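Local coordinates for decapping and exoribonuclease protein 1 (Kluyveromyces lactis, PDB 4GPS) that removes NAD caps and methylguanosine caps from RNA 5' ends and degrades RNA 5' to 3', using a divalent metal cation, at residues S180-I185 / W315-L320; A279-I284 / D289-I294. One frame throughout, in Å; residues are numbered along the deposited sequence.

Strand 176-181 enters the core of the chain and passes directly into helix 182-190, whose first turn supplies the leading half of contact 1. Strand 273-285 later lies parallel to 176-181 and, after a short turn, pairs antiparallel with strand 290-297; contact 2 is this hairpin, with four residues between its segments. The chain then builds helix 305-319, whose C-terminal end returns to helix 182-190 and completes contact 1, closing a loop of 129 residues that encloses the whole of contact 2. The two touch through a salt bridge, R182 NH1 lying 2.9 Å from E293 OE2, so the helix pair is tied to the metal-binding residues of the hairpin.

Contact 1 of 2, residues S180-I185 / W315-L320; sequences SLRHHI and WIQTNL
R182 carries its CG anti to the backbone N (chi1 -177°) and stays extended until a bend at chi3 (60°) turns the guanidinium over Q317, whose own CG is likewise anti to its backbone N. The Q317 CG methylene lies 3.4 Å from R182 NH1, over one face of the guanidinium and toward its rim, while the amide plane of Q317 stands steeply against that of the arginine. NH1 also reaches the backbone, with 3.1 Å to Q317 O, but the N-H points well off the acceptor (123°) and the bond is weak. A carbonyl so near the C-terminal end of helix 305-319 would probably still favour the positive charge. The firmer partners of this buried group lie outside the two segments: E293 takes NH1 in a salt bridge, and a citrate, probably from the crystallisation liquor, accepts from NE. Below the polar end the contact is apolar. L320 sends one methyl, CD1, to 4.0 Å from R182 CG, and the other, CD2, to 4.1 Å from I185 CG2. I186, the next residue of helix 182-190, also meets L320 and extends this apolar layer to I316. With Q317 probably a substrate ligand, as in relatives, the arrangement belongs to the active-site pocket of the RAI1-like PD-(D/E)XK nuclease fold.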
loop_
_atom_site.group_PDB
_atom_site.type_symbol
_atom_site.label_atom_id
_atom_site.label_comp_id
_atom_site.label_asym_id
_atom_site.label_seq_id
_atom_site.Cartn_x
_atom_site.Cartn_y
_atom_site.Cartn_z
ATOM N N SER A 180 -1.537 -10.817 -4.121
ATOM C CA SER A 180 -0.730 -9.755 -4.693
ATOM C C SER A 180 0.175 -8.986 -3.727
ATOM O O SER A 180 -0.034 -9.032 -2.518
ATOM C CB SER A 180 -1.717 -8.777 -5.368
ATOM O OG SER A 180 -1.096 -7.594 -5.813
ATOM N N LEU A 181 1.191 -8.292 -4.254
ATOM C CA LEU A 181 2.001 -7.429 -3.400
ATOM C C LEU A 181 1.076 -6.218 -3.153
ATOM O O LEU A 181 0.258 -5.866 -4.021
ATOM C CB LEU A 181 3.245 -6.957 -4.122
ATOM C CG LEU A 181 4.115 -8.115 -4.581
ATOM C CD1 LEU A 181 5.171 -7.595 -5.571
ATOM C CD2 LEU A 181 4.719 -8.807 -3.346
ATOM N N ARG A 182 1.184 -5.594 -1.982
ATOM C CA ARG A 182 0.346 -4.452 -1.655
ATOM C C ARG A 182 0.406 -3.315 -2.695
ATOM O O ARG A 182 -0.605 -2.692 -3.006
ATOM C CB ARG A 182 0.725 -3.899 -0.288
ATOM C CG ARG A 182 -0.158 -2.751 0.130
ATOM C CD ARG A 182 0.089 -2.365 1.562
ATOM N NE ARG A 182 1.471 -1.979 1.692
ATOM C CZ ARG A 182 1.979 -1.473 2.797
ATOM N NH1 ARG A 182 1.201 -1.289 3.854
ATOM N NH2 ARG A 182 3.264 -1.172 2.851
ATOM N N HIS A 183 1.595 -3.051 -3.223
ATOM C CA HIS A 183 1.802 -2.005 -4.216
ATOM C C HIS A 183 0.771 -2.049 -5.352
ATOM O O HIS A 183 0.266 -1.013 -5.768
ATOM C CB HIS A 183 3.222 -2.118 -4.811
ATOM C CG HIS A 183 3.701 -0.858 -5.448
ATOM N ND1 HIS A 183 4.301 0.158 -4.729
ATOM C CD2 HIS A 183 3.592 -0.400 -6.721
ATOM C CE1 HIS A 183 4.535 1.188 -5.528
ATOM N NE2 HIS A 183 4.115 0.877 -6.742
ATOM N N HIS A 184 0.459 -3.236 -5.866
ATOM C CA HIS A 184 -0.498 -3.321 -6.970
ATOM C C HIS A 184 -1.933 -3.124 -6.555
ATOM O O HIS A 184 -2.742 -2.698 -7.378
ATOM C CB HIS A 184 -0.379 -4.637 -7.726
ATOM C CG HIS A 184 0.991 -4.895 -8.248
ATOM N ND1 HIS A 184 1.738 -3.919 -8.875
ATOM C CD2 HIS A 184 1.780 -5.991 -8.176
ATOM C CE1 HIS A 184 2.935 -4.402 -9.157
ATOM N NE2 HIS A 184 2.986 -5.656 -8.743
ATOM N N ILE A 185 -2.267 -3.444 -5.301
ATOM C CA ILE A 185 -3.628 -3.233 -4.868
ATOM C C ILE A 185 -3.738 -1.707 -4.743
ATOM O O ILE A 185 -4.679 -1.095 -5.229
ATOM C CB ILE A 185 -3.948 -3.955 -3.521
ATOM C CG1 ILE A 185 -3.738 -5.481 -3.651
ATOM C CG2 ILE A 185 -5.387 -3.715 -3.167
ATOM C CD1 ILE A 185 -4.527 -6.082 -4.809
ATOM N N TRP A 315 -3.023 6.749 3.165
ATOM C CA TRP A 315 -4.195 6.242 3.823
ATOM C C TRP A 315 -4.527 4.843 3.278
ATOM O O TRP A 315 -4.751 3.928 4.065
ATOM C CB TRP A 315 -5.374 7.188 3.575
ATOM C CG TRP A 315 -6.687 6.659 4.098
ATOM C CD1 TRP A 315 -7.124 6.668 5.406
ATOM C CD2 TRP A 315 -7.687 5.973 3.349
ATOM N NE1 TRP A 315 -8.322 6.025 5.507
ATOM C CE2 TRP A 315 -8.698 5.585 4.263
ATOM C CE3 TRP A 315 -7.830 5.636 1.990
ATOM C CZ2 TRP A 315 -9.846 4.880 3.859
ATOM C CZ3 TRP A 315 -8.974 4.928 1.590
ATOM C CH2 TRP A 315 -9.963 4.561 2.526
ATOM N N ILE A 316 -4.573 4.665 1.950
ATOM C CA ILE A 316 -4.905 3.343 1.397
ATOM C C ILE A 316 -3.874 2.334 1.854
ATOM O O ILE A 316 -4.211 1.207 2.196
ATOM C CB ILE A 316 -4.882 3.322 -0.114
ATOM C CG1 ILE A 316 -5.926 4.299 -0.654
ATOM C CG2 ILE A 316 -5.132 1.891 -0.616
ATOM C CD1 ILE A 316 -5.721 4.623 -2.105
ATOM N N GLN A 317 -2.615 2.762 1.873
ATOM C CA GLN A 317 -1.516 1.894 2.275
ATOM C C GLN A 317 -1.658 1.317 3.686
ATOM O O GLN A 317 -1.535 0.109 3.879
ATOM C CB GLN A 317 -0.196 2.636 2.122
ATOM C CG GLN A 317 0.979 1.950 2.713
ATOM C CD GLN A 317 2.208 2.856 2.784
ATOM O OE1 GLN A 317 3.193 2.523 3.436
ATOM N NE2 GLN A 317 2.152 3.994 2.110
ATOM N N THR A 318 -1.936 2.145 4.677
ATOM C CA THR A 318 -2.062 1.601 6.014
ATOM C C THR A 318 -3.430 1.001 6.242
ATOM O O THR A 318 -3.566 0.005 6.968
ATOM C CB THR A 318 -1.750 2.637 7.101
ATOM O OG1 THR A 318 -2.484 3.828 6.865
ATOM C CG2 THR A 318 -0.246 2.952 7.108
ATOM N N ASN A 319 -4.442 1.555 5.581
ATOM C CA ASN A 319 -5.780 1.017 5.759
ATOM C C ASN A 319 -5.939 -0.421 5.277
ATOM O O ASN A 319 -6.842 -1.112 5.722
ATOM C CB ASN A 319 -6.823 1.887 5.078
ATOM C CG ASN A 319 -8.199 1.630 5.617
ATOM O OD1 ASN A 319 -9.018 1.015 4.973
ATOM N ND2 ASN A 319 -8.443 2.078 6.834
ATOM N N LEU A 320 -5.079 -0.875 4.366
ATOM C CA LEU A 320 -5.148 -2.267 3.889
ATOM C C LEU A 320 -4.568 -3.275 4.912
ATOM O O LEU A 320 -4.633 -4.495 4.714
ATOM C CB LEU A 320 -4.394 -2.417 2.553
ATOM C CG LEU A 320 -5.074 -1.894 1.295
ATOM C CD1 LEU A 320 -4.002 -1.723 0.306
ATOM C CD2 LEU A 320 -6.190 -2.842 0.783
#

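Contact 2 of 2, residues A279-I284 / D289-I294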
loop_
_atom_site.group_PDB
_atom_site.type_symbol
_atom_site.label_atom_id
_atom_site.label_comp_id
_atom_site.label_asym_id
_atom_site.label_seq_id
_atom_site.Cartn_x
_atom_site.Cartn_y
_atom_site.Cartn_z
ATOM N N ALA A 279 3.059 -7.193 2.241
ATOM C CA ALA A 279 3.485 -5.807 2.452
ATOM C C ALA A 279 4.812 -5.744 3.162
ATOM O O ALA A 279 5.066 -6.495 4.097
ATOM C CB ALA A 279 2.429 -5.042 3.282
ATOM N N GLU A 280 5.674 -4.853 2.718
ATOM C CA GLU A 280 6.945 -4.708 3.387
ATOM C C GLU A 280 6.696 -3.707 4.512
ATOM O O GLU A 280 6.116 -2.633 4.268
ATOM C CB GLU A 280 8.013 -4.176 2.428
ATOM C CG GLU A 280 9.196 -3.542 3.171
ATOM C CD GLU A 280 10.331 -3.107 2.253
ATOM O OE1 GLU A 280 11.355 -2.609 2.789
ATOM O OE2 GLU A 280 10.196 -3.270 1.011
ATOM N N MET A 281 7.100 -4.073 5.733
ATOM C CA MET A 281 6.953 -3.222 6.912
ATOM C C MET A 281 8.328 -2.692 7.264
ATOM O O MET A 281 9.281 -3.462 7.378
ATOM C CB MET A 281 6.416 -4.024 8.094
ATOM C CG MET A 281 5.143 -4.801 7.767
ATOM S SD MET A 281 3.600 -3.766 7.592
ATOM C CE MET A 281 3.673 -3.375 5.883
ATOM N N ASP A 282 8.428 -1.376 7.436
ATOM C CA ASP A 282 9.683 -0.739 7.776
ATOM C C ASP A 282 10.124 -1.031 9.179
ATOM O O ASP A 282 11.314 -1.181 9.436
ATOM C CB ASP A 282 9.588 0.777 7.657
ATOM C CG ASP A 282 9.246 1.242 6.280
ATOM O OD1 ASP A 282 9.666 0.591 5.296
ATOM O OD2 ASP A 282 8.557 2.279 6.200
ATOM N N SER A 283 9.173 -1.125 10.099
ATOM C CA SER A 283 9.566 -1.351 11.474
ATOM C C SER A 283 8.411 -1.601 12.383
ATOM O O SER A 283 7.247 -1.472 11.986
ATOM C CB SER A 283 10.265 -0.105 12.007
ATOM O OG SER A 283 9.320 0.961 12.185
ATOM N N ILE A 284 8.749 -1.947 13.623
ATOM C CA ILE A 284 7.749 -2.139 14.668
ATOM C C ILE A 284 8.073 -1.162 15.781
ATOM O O ILE A 284 9.245 -0.928 16.087
ATOM C CB ILE A 284 7.772 -3.513 15.344
ATOM C CG1 ILE A 284 7.459 -4.616 14.340
ATOM C CG2 ILE A 284 6.682 -3.556 16.415
ATOM C CD1 ILE A 284 8.653 -5.060 13.528
ATOM N N ASP A 289 3.877 -2.366 20.083
ATOM C CA ASP A 289 3.763 -3.587 19.279
ATOM C C ASP A 289 2.910 -3.351 18.026
ATOM O O ASP A 289 2.034 -4.141 17.663
ATOM C CB ASP A 289 3.168 -4.735 20.093
ATOM C CG ASP A 289 3.326 -6.060 19.385
ATOM O OD1 ASP A 289 4.416 -6.277 18.806
ATOM O OD2 ASP A 289 2.380 -6.874 19.402
ATOM N N THR A 290 3.205 -2.250 17.359
ATOM C CA THR A 290 2.463 -1.827 16.201
ATOM C C THR A 290 3.395 -1.531 15.033
ATOM O O THR A 290 4.374 -0.787 15.162
ATOM C CB THR A 290 1.659 -0.549 16.579
ATOM O OG1 THR A 290 0.700 -0.876 17.602
ATOM C CG2 THR A 290 0.967 0.065 15.360
ATOM N N TYR A 291 3.113 -2.131 13.892
ATOM C CA TYR A 291 3.927 -1.824 12.729
ATOM C C TYR A 291 3.870 -0.309 12.520
ATOM O O TYR A 291 2.829 0.316 12.736
ATOM C CB TYR A 291 3.373 -2.536 11.499
ATOM C CG TYR A 291 3.636 -4.007 11.504
ATOM C CD1 TYR A 291 4.929 -4.496 11.735
ATOM C CD2 TYR A 291 2.613 -4.916 11.215
ATOM C CE1 TYR A 291 5.207 -5.861 11.673
ATOM C CE2 TYR A 291 2.875 -6.282 11.145
ATOM C CZ TYR A 291 4.169 -6.750 11.370
ATOM O OH TYR A 291 4.417 -8.088 11.243
ATOM N N THR A 292 4.991 0.267 12.102
ATOM C CA THR A 292 5.116 1.708 11.875
ATOM C C THR A 292 5.793 1.939 10.504
ATOM O O THR A 292 6.952 1.569 10.289
ATOM C CB THR A 292 5.946 2.327 13.020
ATOM O OG1 THR A 292 5.256 2.084 14.255
ATOM C CG2 THR A 292 6.160 3.859 12.808
ATOM N N GLU A 293 5.035 2.516 9.573
ATOM C CA GLU A 293 5.497 2.779 8.218
ATOM C C GLU A 293 6.010 4.221 8.180
ATOM O O GLU A 293 5.304 5.172 8.544
ATOM C CB GLU A 293 4.349 2.560 7.220
ATOM C CG GLU A 293 3.582 1.267 7.501
ATOM C CD GLU A 293 3.035 0.601 6.261
ATOM O OE1 GLU A 293 3.804 0.443 5.296
ATOM O OE2 GLU A 293 1.847 0.221 6.250
ATOM N N ILE A 294 7.261 4.341 7.760
ATOM C CA ILE A 294 7.998 5.585 7.696
ATOM C C ILE A 294 7.908 6.279 6.328
ATOM O O ILE A 294 8.152 5.671 5.281
ATOM C CB ILE A 294 9.465 5.284 8.063
ATOM C CG1 ILE A 294 9.471 4.631 9.453
ATOM C CG2 ILE A 294 10.343 6.556 7.978
ATOM C CD1 ILE A 294 10.821 4.245 9.935
HETATM O O HOH W 1 6.361 0.101 5.890
#
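I284 and Y291 form a non-hydrogen-bonded pair, CA to CA 4.3 Å, in the antiparallel beta hairpin of strands 273-285 and 290-297, beside which T292 N donates to S283 O at 2.9 Å. D289 and T290 make a G1 beta bulge where strand 290-297 begins. The side chains of I284 and Y291 run side by side, with I284 CG1 3.6 Å from Y291 CD1. M281 crosses the ring at about a right angle: its CG sits 3.9 Å above the Y291 ring centroid in a CH-pi contact, and SD follows over the same face as a Met-aromatic contact. Bends at chi2 and chi3 (-73° and 89°) fold the thioether across the ring and bring CE near the carboxylate of E293. Beyond the hairpin, the Y291 hydroxyl bonds to E88 and Y261, and K323 makes a cation-pi contact with the ring. With a leucine here, M281 would probably lose its flat aromatic partner, and E88 and Y261 would be left without the hydroxyl they bond to. D282, E293 and I294 all bind the divalent metal, E293 being also held by R182. A water accepts from D282 N at 3.0 Å and lies 2.6 Å from E293 OE1. D282 OD2, using its anti lone pair, takes the backbone N-H of I294 at 2.9 Å.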